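Local structure of phosphoserine aminotransferase (Bacillus circulans, 2C0R) at residues 145-150 with 169-174. The protein catalyses the reversible, pyridoxal-phosphate-dependent transfer of an amino group between glutamate and 3-phosphohydroxypyruvate, giving phosphoserine on the route to serine. The protein carries 1 engineered substitution. Residues are numbered along the deposited sequence; the frame is centred on the assembly and turned at random.
Sequences YLHLTS and PLIGDM. With PLP (pyridoxal-5'-phosphate), chain C.
Leu-146 and Leu-148 bind the neighbouring strand through both N and O: Leu-146 N to Pro-169 O, Ile-171 N to Leu-146 O, Leu-148 N to Ile-171 O (2.9 Å) and Asp-173 N to Leu-148 O. This is regular parallel pairing in the central sheet of the aminotransferase large domain. A fifth bond, Ser-150 N to Asp-173 O, is longer at 3.0 Å, its donor lying 38° out of the carbonyl plane as the strands end.

Apolar contacts fill both faces. Leu-170 CD1 touches both Leu-146 CD2 (3.8 Å) and Leu-148 CD2, on the face where Gly-172 brings no side chain. On the other, Ile-171 CD1 makes an off-centre CH-pi contact with the Tyr-145 ring, 4.2 Å from its centroid, while Ile-171 CG2 meets His-147 CD2. Helices 76-88 and 102-114 cover this face.

Polar groups gather at the C-terminal ends. With CG anti to the backbone N (chi1 177°), Asp-173 sets its carboxylate beside the cofactor, OD2 lying 2.6 Å from PLP N1. The same OD2 accepts from a water 2.7 Å away that also bonds Thr-149 OG1, while OD1 is held by Ser-175. His-147, bonded through NE2 to Tyr-192, places its CE1 4.0 Å from Asp-173 CB.

An asparagine at Asp-173 would probably leave the pyridine nitrogen without its anionic mate. The carboxylate so close to N1 is consistent with a protonated pyridinium, the electron sink of this enzyme class, and the backbone bonds at Asp-173 N and O fix where that carboxylate stands.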
ATOM      1  N   TYR A 145      22.978  13.097   6.631  1.00 16.27           N
ATOM      2  CA  TYR A 145      23.003  12.008   5.654  1.00 16.75           C
ATOM      3  C   TYR A 145      23.311  12.649   4.299  1.00 15.59           C
ATOM      4  O   TYR A 145      23.235  13.862   4.183  1.00 17.57           O
ATOM      5  CB  TYR A 145      21.719  11.213   5.519  1.00 18.44           C
ATOM      6  CG  TYR A 145      20.437  11.930   5.216  1.00 17.82           C
ATOM      7  CD1 TYR A 145      20.063  12.284   3.917  1.00 15.58           C
ATOM      8  CD2 TYR A 145      19.563  12.271   6.248  1.00 16.86           C
ATOM      9  CE1 TYR A 145      18.870  12.960   3.686  1.00 16.47           C
ATOM     10  CE2 TYR A 145      18.360  12.924   6.017  1.00 17.95           C
ATOM     11  CZ  TYR A 145      18.012  13.263   4.730  1.00 14.51           C
ATOM     12  OH  TYR A 145      16.825  13.911   4.445  1.00 15.48           O
ATOM     13  N   LEU A 146      23.653  11.793   3.343  1.00 14.74           N
ATOM     14  CA  LEU A 146      23.750  12.217   1.957  1.00 15.97           C
ATOM     15  C   LEU A 146      22.744  11.371   1.172  1.00 15.33           C
ATOM     16  O   LEU A 146      22.882  10.143   1.253  1.00 16.69           O
ATOM     17  CB  LEU A 146      25.150  12.043   1.363  1.00 19.08           C
ATOM     18  CG  LEU A 146      25.208  12.335  -0.152  1.00 21.07           C
ATOM     19  CD1 LEU A 146      25.119  13.825  -0.419  1.00 21.19           C
ATOM     20  CD2 LEU A 146      26.461  11.742  -0.758  1.00 23.74           C
ATOM     21  N   HIS A 147      21.812  11.987   0.465  1.00 14.04           N
ATOM     22  CA  HIS A 147      20.819  11.265  -0.325  1.00 13.68           C
ATOM     23  C   HIS A 147      21.147  11.431  -1.819  1.00 13.18           C
ATOM     24  O   HIS A 147      21.391  12.531  -2.266  1.00 14.52           O
ATOM     25  CB  HIS A 147      19.468  11.871  -0.016  1.00 14.59           C
ATOM     26  CG  HIS A 147      18.335  11.230  -0.747  1.00 12.98           C
ATOM     27  ND1 HIS A 147      18.071  11.458  -2.092  1.00 14.07           N
ATOM     28  CD2 HIS A 147      17.375  10.395  -0.309  1.00 14.59           C
ATOM     29  CE1 HIS A 147      16.993  10.732  -2.419  1.00 11.91           C
ATOM     30  NE2 HIS A 147      16.546  10.074  -1.355  1.00 12.95           N
ATOM     31  N   LEU A 148      21.169  10.309  -2.511  1.00 13.25           N
ATOM     32  CA  LEU A 148      21.248  10.352  -3.966  1.00 13.06           C
ATOM     33  C   LEU A 148      20.140   9.493  -4.539  1.00 12.76           C
ATOM     34  O   LEU A 148      19.551   8.645  -3.852  1.00 12.57           O
ATOM     35  CB  LEU A 148      22.633   9.926  -4.446  1.00 14.80           C
ATOM     36  CG  LEU A 148      23.178   8.548  -4.091  1.00 18.19           C
ATOM     37  CD1 LEU A 148      22.635   7.412  -4.939  1.00 17.93           C
ATOM     38  CD2 LEU A 148      24.708   8.514  -4.253  1.00 18.62           C
ATOM     39  N   THR A 149      19.922   9.721  -5.802  1.00 11.80           N
ATOM     40  CA  THR A 149      18.984   8.974  -6.629  1.00 11.60           C
ATOM     41  C   THR A 149      19.815   8.154  -7.590  1.00 12.23           C
ATOM     42  O   THR A 149      20.512   8.749  -8.435  1.00 13.50           O
ATOM     43  CB  THR A 149      18.080   9.980  -7.367  1.00 12.20           C
ATOM     44  OG1 THR A 149      17.596  10.908  -6.382  1.00 12.98           O
ATOM     45  CG2 THR A 149      16.900   9.308  -8.019  1.00 12.89           C
ATOM     46  N   SER A 150      19.778   6.829  -7.478  1.00 11.96           N
ATOM     47  CA  SER A 150      20.674   6.026  -8.272  1.00 11.44           C
ATOM     48  C   SER A 150      20.305   6.097  -9.764  1.00 11.19           C
ATOM     49  O   SER A 150      21.229   6.096 -10.583  1.00 13.58           O
ATOM     50  CB  SER A 150      20.702   4.560  -7.870  1.00 12.72           C
ATOM     51  OG  SER A 150      19.387   4.035  -7.917  1.00 12.34           O
ATOM     52  N   PRO A 169      25.825   8.699   6.847  1.00 17.71           N
ATOM     53  CA  PRO A 169      25.074   7.675   6.133  1.00 16.23           C
ATOM     54  C   PRO A 169      24.730   8.091   4.713  1.00 16.07           C
ATOM     55  O   PRO A 169      24.172   9.159   4.456  1.00 16.80           O
ATOM     56  CB  PRO A 169      23.757   7.593   6.902  1.00 19.33           C
ATOM     57  CG  PRO A 169      23.964   8.237   8.221  1.00 23.31           C
ATOM     58  CD  PRO A 169      25.110   9.189   8.038  1.00 19.31           C
ATOM     59  N   LEU A 170      25.018   7.180   3.776  1.00 15.95           N
ATOM     60  CA  LEU A 170      24.570   7.339   2.399  1.00 15.82           C
ATOM     61  C   LEU A 170      23.213   6.674   2.221  1.00 13.46           C
ATOM     62  O   LEU A 170      22.977   5.522   2.622  1.00 15.30           O
ATOM     63  CB  LEU A 170      25.565   6.696   1.448  1.00 14.75           C
ATOM     64  CG  LEU A 170      25.222   6.754  -0.034  1.00 16.71           C
ATOM     65  CD1 LEU A 170      25.255   8.171  -0.607  1.00 17.57           C
ATOM     66  CD2 LEU A 170      26.160   5.863  -0.854  1.00 19.81           C
ATOM     67  N   ILE A 171      22.310   7.435   1.606  1.00 13.99           N
ATOM     68  CA  ILE A 171      20.929   6.972   1.381  1.00 14.04           C
ATOM     69  C   ILE A 171      20.633   7.043  -0.113  1.00 14.45           C
ATOM     70  O   ILE A 171      20.920   8.055  -0.747  1.00 14.48           O
ATOM     71  CB  ILE A 171      19.950   7.827   2.185  1.00 13.75           C
ATOM     72  CG1 ILE A 171      20.296   7.696   3.674  1.00 15.90           C
ATOM     73  CG2 ILE A 171      18.503   7.458   1.885  1.00 13.76           C
ATOM     74  CD1 ILE A 171      19.335   8.470   4.570  1.00 15.24           C
ATOM     75  N   GLY A 172      20.082   5.981  -0.684  1.00 13.51           N
ATOM     76  CA  GLY A 172      19.857   5.940  -2.145  1.00 12.36           C
ATOM     77  C   GLY A 172      18.396   5.599  -2.451  1.00 10.49           C
ATOM     78  O   GLY A 172      17.880   4.582  -2.008  1.00 11.30           O
ATOM     79  N   ASP A 173      17.810   6.479  -3.250  1.00 10.51           N
ATOM     80  CA  ASP A 173      16.548   6.132  -3.891  1.00 11.31           C
ATOM     81  C   ASP A 173      16.842   5.294  -5.131  1.00 10.33           C
ATOM     82  O   ASP A 173      17.243   5.839  -6.141  1.00 11.39           O
ATOM     83  CB  ASP A 173      15.832   7.418  -4.300  1.00 11.68           C
ATOM     84  CG  ASP A 173      14.531   7.177  -5.041  1.00 10.97           C
ATOM     85  OD1 ASP A 173      14.146   6.010  -5.270  1.00 11.18           O
ATOM     86  OD2 ASP A 173      13.869   8.184  -5.378  1.00 11.45           O
ATOM     87  N   MET A 174      16.677   3.988  -5.024  1.00 11.84           N
ATOM     88  CA  MET A 174      16.910   3.073  -6.108  1.00 11.27           C
ATOM     89  C   MET A 174      15.586   2.590  -6.691  1.00 11.01           C
ATOM     90  O   MET A 174      15.559   1.474  -7.233  1.00 10.43           O
ATOM     91  CB  MET A 174      17.718   1.891  -5.601  1.00 12.16           C
ATOM     92  CG  MET A 174      19.084   2.271  -5.101  1.00 14.02           C
ATOM     93  SD  MET A 174      20.081   0.795  -4.736  1.00 14.81           S
ATOM     94  CE  MET A 174      21.667   1.587  -4.415  1.00 15.90           C
TER
HETATM   95  N1  PLP C 363      11.817   7.839  -7.013  1.00 11.94           N
HETATM   96  C2  PLP C 363      12.053   7.346  -8.260  1.00 12.58           C
HETATM   97  C2A PLP C 363      13.511   7.277  -8.710  1.00 14.06           C
HETATM   98  C3  PLP C 363      11.024   6.923  -9.050  1.00 11.91           C
HETATM   99  O3  PLP C 363      11.252   6.373 -10.272  1.00 15.23           O
HETATM  100  C4  PLP C 363       9.742   6.938  -8.527  1.00 13.49           C
HETATM  101  C4A PLP C 363       8.583   6.462  -9.405  1.00 19.64           C
HETATM  102  C5  PLP C 363       9.518   7.516  -7.296  1.00 12.24           C
HETATM  103  C6  PLP C 363      10.549   7.889  -6.494  1.00 12.66           C
HETATM  104  C5A PLP C 363       8.086   7.698  -6.772  1.00 13.35           C
HETATM  105  O4P PLP C 363       7.555   6.443  -6.363  1.00 12.17           O
HETATM  106  P   PLP C 363       6.084   6.303  -5.764  1.00 11.92           P
HETATM  107  O1P PLP C 363       5.985   4.879  -5.297  1.00 12.55           O
HETATM  108  O2P PLP C 363       5.173   6.609  -6.934  1.00 13.17           O
HETATM  109  O3P PLP C 363       5.973   7.310  -4.675  1.00 12.41           O
HETATM  110  O   HOH W   1      15.072  10.636  -5.257  1.00 13.20           O